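Local coordinates for phytase (Debaryomyces castellii, PDB 2GFI), which hydrolyses phytate (inositol hexakisphosphate), releasing phosphate from the 3-position, as a histidine acid phosphatase, at residues T228-A240 / N246-Y258. Sequence-based numbering, arbitrary orientation.
Sequences TEYLTKALNRFKA and NITEDDVSNLFGY
Thr232 OG1 donates to Glu249 OE2 over 2.6 Å, the one direct hydrogen bond joining 228-240 to 246-258, and it meets the lone pair of OE2 that points away from the other carboxylate oxygen. Glu249 CG lies against Leu231 CB (3.7 Å), and the bend at chi2 (96°) turns the carboxylate so that OE2 meets Thr232 and OE1 lies beside Leu235 CD2. With an alanine here, the Thr232 hydroxyl would probably lose this acceptor and a gap would open beside Leu235 CD2.

Next to this bond the helices cross nearly at right angles (95°), their axes 8.9 Å apart, and pack knobs-into-holes in both directions. Leu231 sits among Glu249, Val252, Ser253 and Phe256; Val252 fits among Leu231, Ala234, Leu235 and Phe238. With CG1 anti to the backbone N (chi1 176°), Val252 turns that methyl toward Ala234 CB, while CG2 lies 3.7 Å from Leu235 CD1. Phe256 CE2 comes to the edge of the Tyr230 ring, and Phe256 also stacks on Phe275 and Tyr283.

A water links Lys239 NZ to Ile247 O. Within 246-258, Thr248 and Asp251 close a capping box, Asp251 N to Thr248 OG1 and Thr248 N to Asp251 OD2 (2.9 Å); Lys89 also bridges OD2. Away from the predicted catalytic residues, two successive helices thus pack mainly through interlocking apolar side chains, supplemented by one direct hydrogen bond and one water link.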
# COMPACT_ATOMS: atom_id res chain seq x y z
N THR A 228 -24.75 10.41 24.34
CA THR A 228 -24.88 11.32 23.19
C THR A 228 -23.99 12.52 23.42
O THR A 228 -24.00 13.45 22.64
CB THR A 228 -26.34 11.83 23.01
OG1 THR A 228 -26.83 12.30 24.28
CG2 THR A 228 -27.29 10.71 22.64
N GLU A 229 -23.22 12.51 24.50
CA GLU A 229 -22.37 13.64 24.87
C GLU A 229 -21.41 14.03 23.76
O GLU A 229 -21.13 15.20 23.56
CB GLU A 229 -21.61 13.33 26.16
CG GLU A 229 -22.58 12.93 27.28
CD GLU A 229 -21.88 12.37 28.52
OE1 GLU A 229 -21.26 13.23 29.21
OE2 GLU A 229 -21.97 11.09 28.78
N TYR A 230 -20.91 13.05 23.01
CA TYR A 230 -19.98 13.34 21.94
C TYR A 230 -20.66 14.23 20.89
O TYR A 230 -20.00 15.00 20.22
CB TYR A 230 -19.44 12.04 21.33
CG TYR A 230 -20.41 11.31 20.44
CD1 TYR A 230 -20.42 11.54 19.07
CD2 TYR A 230 -21.31 10.38 20.96
CE1 TYR A 230 -21.32 10.86 18.24
CE2 TYR A 230 -22.19 9.69 20.14
CZ TYR A 230 -22.20 9.95 18.78
OH TYR A 230 -23.09 9.33 17.93
N LEU A 231 -21.98 14.11 20.75
CA LEU A 231 -22.75 14.93 19.82
C LEU A 231 -22.75 16.38 20.27
O LEU A 231 -22.50 17.29 19.47
CB LEU A 231 -24.17 14.41 19.64
CG LEU A 231 -24.27 13.02 18.98
CD1 LEU A 231 -25.69 12.51 19.15
CD2 LEU A 231 -23.86 13.04 17.49
N THR A 232 -22.96 16.59 21.56
CA THR A 232 -22.93 17.91 22.14
C THR A 232 -21.56 18.54 21.97
O THR A 232 -21.46 19.72 21.61
CB THR A 232 -23.28 17.81 23.58
OG1 THR A 232 -24.58 17.20 23.67
CG2 THR A 232 -23.47 19.21 24.18
N LYS A 233 -20.52 17.75 22.20
CA LYS A 233 -19.17 18.27 22.08
C LYS A 233 -18.90 18.62 20.64
O LYS A 233 -18.31 19.66 20.37
CB LYS A 233 -18.12 17.29 22.61
CG LYS A 233 -18.24 17.00 24.11
CD LYS A 233 -17.31 15.86 24.51
CE LYS A 233 -16.95 15.93 25.98
NZ LYS A 233 -18.08 15.36 26.79
N ALA A 234 -19.34 17.77 19.72
CA ALA A 234 -19.07 18.04 18.31
C ALA A 234 -19.79 19.35 17.94
O ALA A 234 -19.15 20.27 17.45
CB ALA A 234 -19.53 16.89 17.44
N LEU A 235 -21.08 19.44 18.27
CA LEU A 235 -21.89 20.64 18.07
C LEU A 235 -21.25 21.89 18.66
O LEU A 235 -21.13 22.90 17.99
CB LEU A 235 -23.29 20.43 18.66
CG LEU A 235 -24.33 21.51 18.36
CD1 LEU A 235 -24.49 21.76 16.83
CD2 LEU A 235 -25.63 21.14 18.97
N ASN A 236 -20.83 21.82 19.91
CA ASN A 236 -20.18 22.97 20.54
C ASN A 236 -18.95 23.36 19.80
O ASN A 236 -18.64 24.54 19.73
CB ASN A 236 -19.84 22.72 22.01
CG ASN A 236 -21.06 22.58 22.85
OD1 ASN A 236 -22.12 23.03 22.48
ND2 ASN A 236 -20.92 21.94 23.99
N ARG A 237 -18.23 22.39 19.24
CA ARG A 237 -17.06 22.73 18.43
C ARG A 237 -17.45 23.50 17.17
O ARG A 237 -16.79 24.46 16.76
CB ARG A 237 -16.25 21.49 18.08
CG ARG A 237 -14.91 21.78 17.44
CD ARG A 237 -14.04 20.49 17.28
NE ARG A 237 -14.66 19.51 16.38
CZ ARG A 237 -15.21 18.34 16.72
NH1 ARG A 237 -15.22 17.92 18.00
NH2 ARG A 237 -15.75 17.57 15.76
N PHE A 238 -18.55 23.08 16.56
CA PHE A 238 -19.05 23.70 15.33
C PHE A 238 -19.52 25.11 15.66
O PHE A 238 -19.26 26.05 14.90
CB PHE A 238 -20.19 22.85 14.76
CG PHE A 238 -19.75 21.45 14.36
CD1 PHE A 238 -18.39 21.16 14.15
CD2 PHE A 238 -20.68 20.43 14.20
CE1 PHE A 238 -17.98 19.89 13.79
CE2 PHE A 238 -20.28 19.16 13.83
CZ PHE A 238 -18.92 18.88 13.63
N LYS A 239 -20.16 25.25 16.81
CA LYS A 239 -20.68 26.55 17.27
C LYS A 239 -19.55 27.50 17.59
O LYS A 239 -19.62 28.66 17.24
CB LYS A 239 -21.61 26.40 18.48
CG LYS A 239 -22.94 25.78 18.11
CD LYS A 239 -23.86 25.66 19.34
CE LYS A 239 -25.24 25.21 18.89
NZ LYS A 239 -26.12 24.88 20.06
N ALA A 240 -18.48 26.97 18.18
CA ALA A 240 -17.33 27.78 18.61
C ALA A 240 -16.69 28.53 17.43
O ALA A 240 -16.22 29.67 17.58
CB ALA A 240 -16.27 26.88 19.31
N ASN A 246 -27.30 27.33 14.14
CA ASN A 246 -28.48 26.76 14.77
C ASN A 246 -28.79 25.35 14.24
O ASN A 246 -29.64 25.18 13.36
CB ASN A 246 -29.67 27.72 14.63
CG ASN A 246 -30.87 27.31 15.51
OD1 ASN A 246 -30.74 26.48 16.42
ND2 ASN A 246 -32.04 27.89 15.22
N ILE A 247 -28.08 24.36 14.75
CA ILE A 247 -28.39 22.97 14.46
C ILE A 247 -28.37 22.21 15.77
O ILE A 247 -27.81 22.69 16.77
CB ILE A 247 -27.42 22.34 13.42
CG1 ILE A 247 -25.98 22.27 13.94
CG2 ILE A 247 -27.50 23.07 12.04
CD1 ILE A 247 -25.00 21.52 12.98
N THR A 248 -29.01 21.05 15.76
CA THR A 248 -29.10 20.19 16.93
C THR A 248 -28.11 19.03 16.91
O THR A 248 -27.43 18.77 15.90
CB THR A 248 -30.54 19.60 17.05
OG1 THR A 248 -30.85 18.90 15.85
CG2 THR A 248 -31.61 20.74 17.07
N GLU A 249 -28.06 18.35 18.05
CA GLU A 249 -27.33 17.11 18.25
C GLU A 249 -27.84 16.05 17.29
O GLU A 249 -27.04 15.33 16.73
CB GLU A 249 -27.52 16.63 19.67
CG GLU A 249 -26.48 17.16 20.63
CD GLU A 249 -26.92 18.39 21.39
OE1 GLU A 249 -27.84 19.10 20.92
OE2 GLU A 249 -26.34 18.66 22.47
N ASP A 250 -29.17 16.01 17.11
CA ASP A 250 -29.85 15.22 16.09
C ASP A 250 -29.34 15.47 14.69
O ASP A 250 -29.16 14.53 13.94
CB ASP A 250 -31.38 15.52 16.09
CG ASP A 250 -32.18 14.64 15.08
OD1 ASP A 250 -32.04 13.37 15.20
OD2 ASP A 250 -32.97 15.10 14.15
N ASP A 251 -29.18 16.73 14.33
CA ASP A 251 -28.58 17.13 13.05
C ASP A 251 -27.17 16.58 12.88
O ASP A 251 -26.87 15.96 11.87
CB ASP A 251 -28.55 18.65 12.94
CG ASP A 251 -29.97 19.25 12.91
OD1 ASP A 251 -30.93 18.50 12.57
OD2 ASP A 251 -30.22 20.43 13.21
N VAL A 252 -26.33 16.81 13.89
CA VAL A 252 -24.97 16.36 13.95
C VAL A 252 -24.94 14.83 13.81
O VAL A 252 -24.17 14.30 13.04
CB VAL A 252 -24.28 16.81 15.26
CG1 VAL A 252 -22.85 16.24 15.35
CG2 VAL A 252 -24.25 18.34 15.37
N SER A 253 -25.80 14.14 14.52
CA SER A 253 -25.89 12.71 14.42
C SER A 253 -26.17 12.24 12.98
O SER A 253 -25.64 11.24 12.55
CB SER A 253 -26.98 12.21 15.32
OG SER A 253 -26.96 10.80 15.30
N ASN A 254 -26.99 12.99 12.26
CA ASN A 254 -27.32 12.73 10.87
C ASN A 254 -26.19 13.07 9.91
O ASN A 254 -26.14 12.60 8.77
CB ASN A 254 -28.58 13.52 10.51
CG ASN A 254 -29.82 12.85 11.04
OD1 ASN A 254 -30.81 13.50 11.41
ND2 ASN A 254 -29.78 11.53 11.10
N LEU A 255 -25.23 13.83 10.37
CA LEU A 255 -24.17 14.23 9.49
C LEU A 255 -23.20 13.07 9.30
O LEU A 255 -22.45 13.04 8.32
CB LEU A 255 -23.49 15.49 10.02
CG LEU A 255 -24.27 16.79 9.92
CD1 LEU A 255 -23.40 17.98 10.48
CD2 LEU A 255 -24.68 17.00 8.49
N PHE A 256 -23.21 12.12 10.23
CA PHE A 256 -22.47 10.84 10.02
C PHE A 256 -22.99 10.07 8.85
O PHE A 256 -22.20 9.69 8.00
CB PHE A 256 -22.48 9.93 11.25
CG PHE A 256 -21.67 10.44 12.37
CD1 PHE A 256 -20.29 10.24 12.40
CD2 PHE A 256 -22.28 11.15 13.41
CE1 PHE A 256 -19.53 10.73 13.47
CE2 PHE A 256 -21.55 11.63 14.47
CZ PHE A 256 -20.16 11.42 14.51
N GLY A 257 -24.31 9.87 8.78
CA GLY A 257 -24.92 9.23 7.60
C GLY A 257 -24.70 10.08 6.35
O GLY A 257 -24.43 9.57 5.25
N TYR A 258 -24.81 11.39 6.50
CA TYR A 258 -24.61 12.29 5.39
C TYR A 258 -23.20 12.04 4.81
O TYR A 258 -23.03 11.89 3.60
CB TYR A 258 -24.77 13.72 5.93
CG TYR A 258 -24.84 14.82 4.90
CD1 TYR A 258 -25.97 15.67 4.83
CD2 TYR A 258 -23.78 15.04 4.00
CE1 TYR A 258 -26.04 16.70 3.91
CE2 TYR A 258 -23.84 16.06 3.09
CZ TYR A 258 -24.97 16.89 3.04
OH TYR A 258 -25.03 17.90 2.09
O HOH W 1 -28.09 23.82 19.02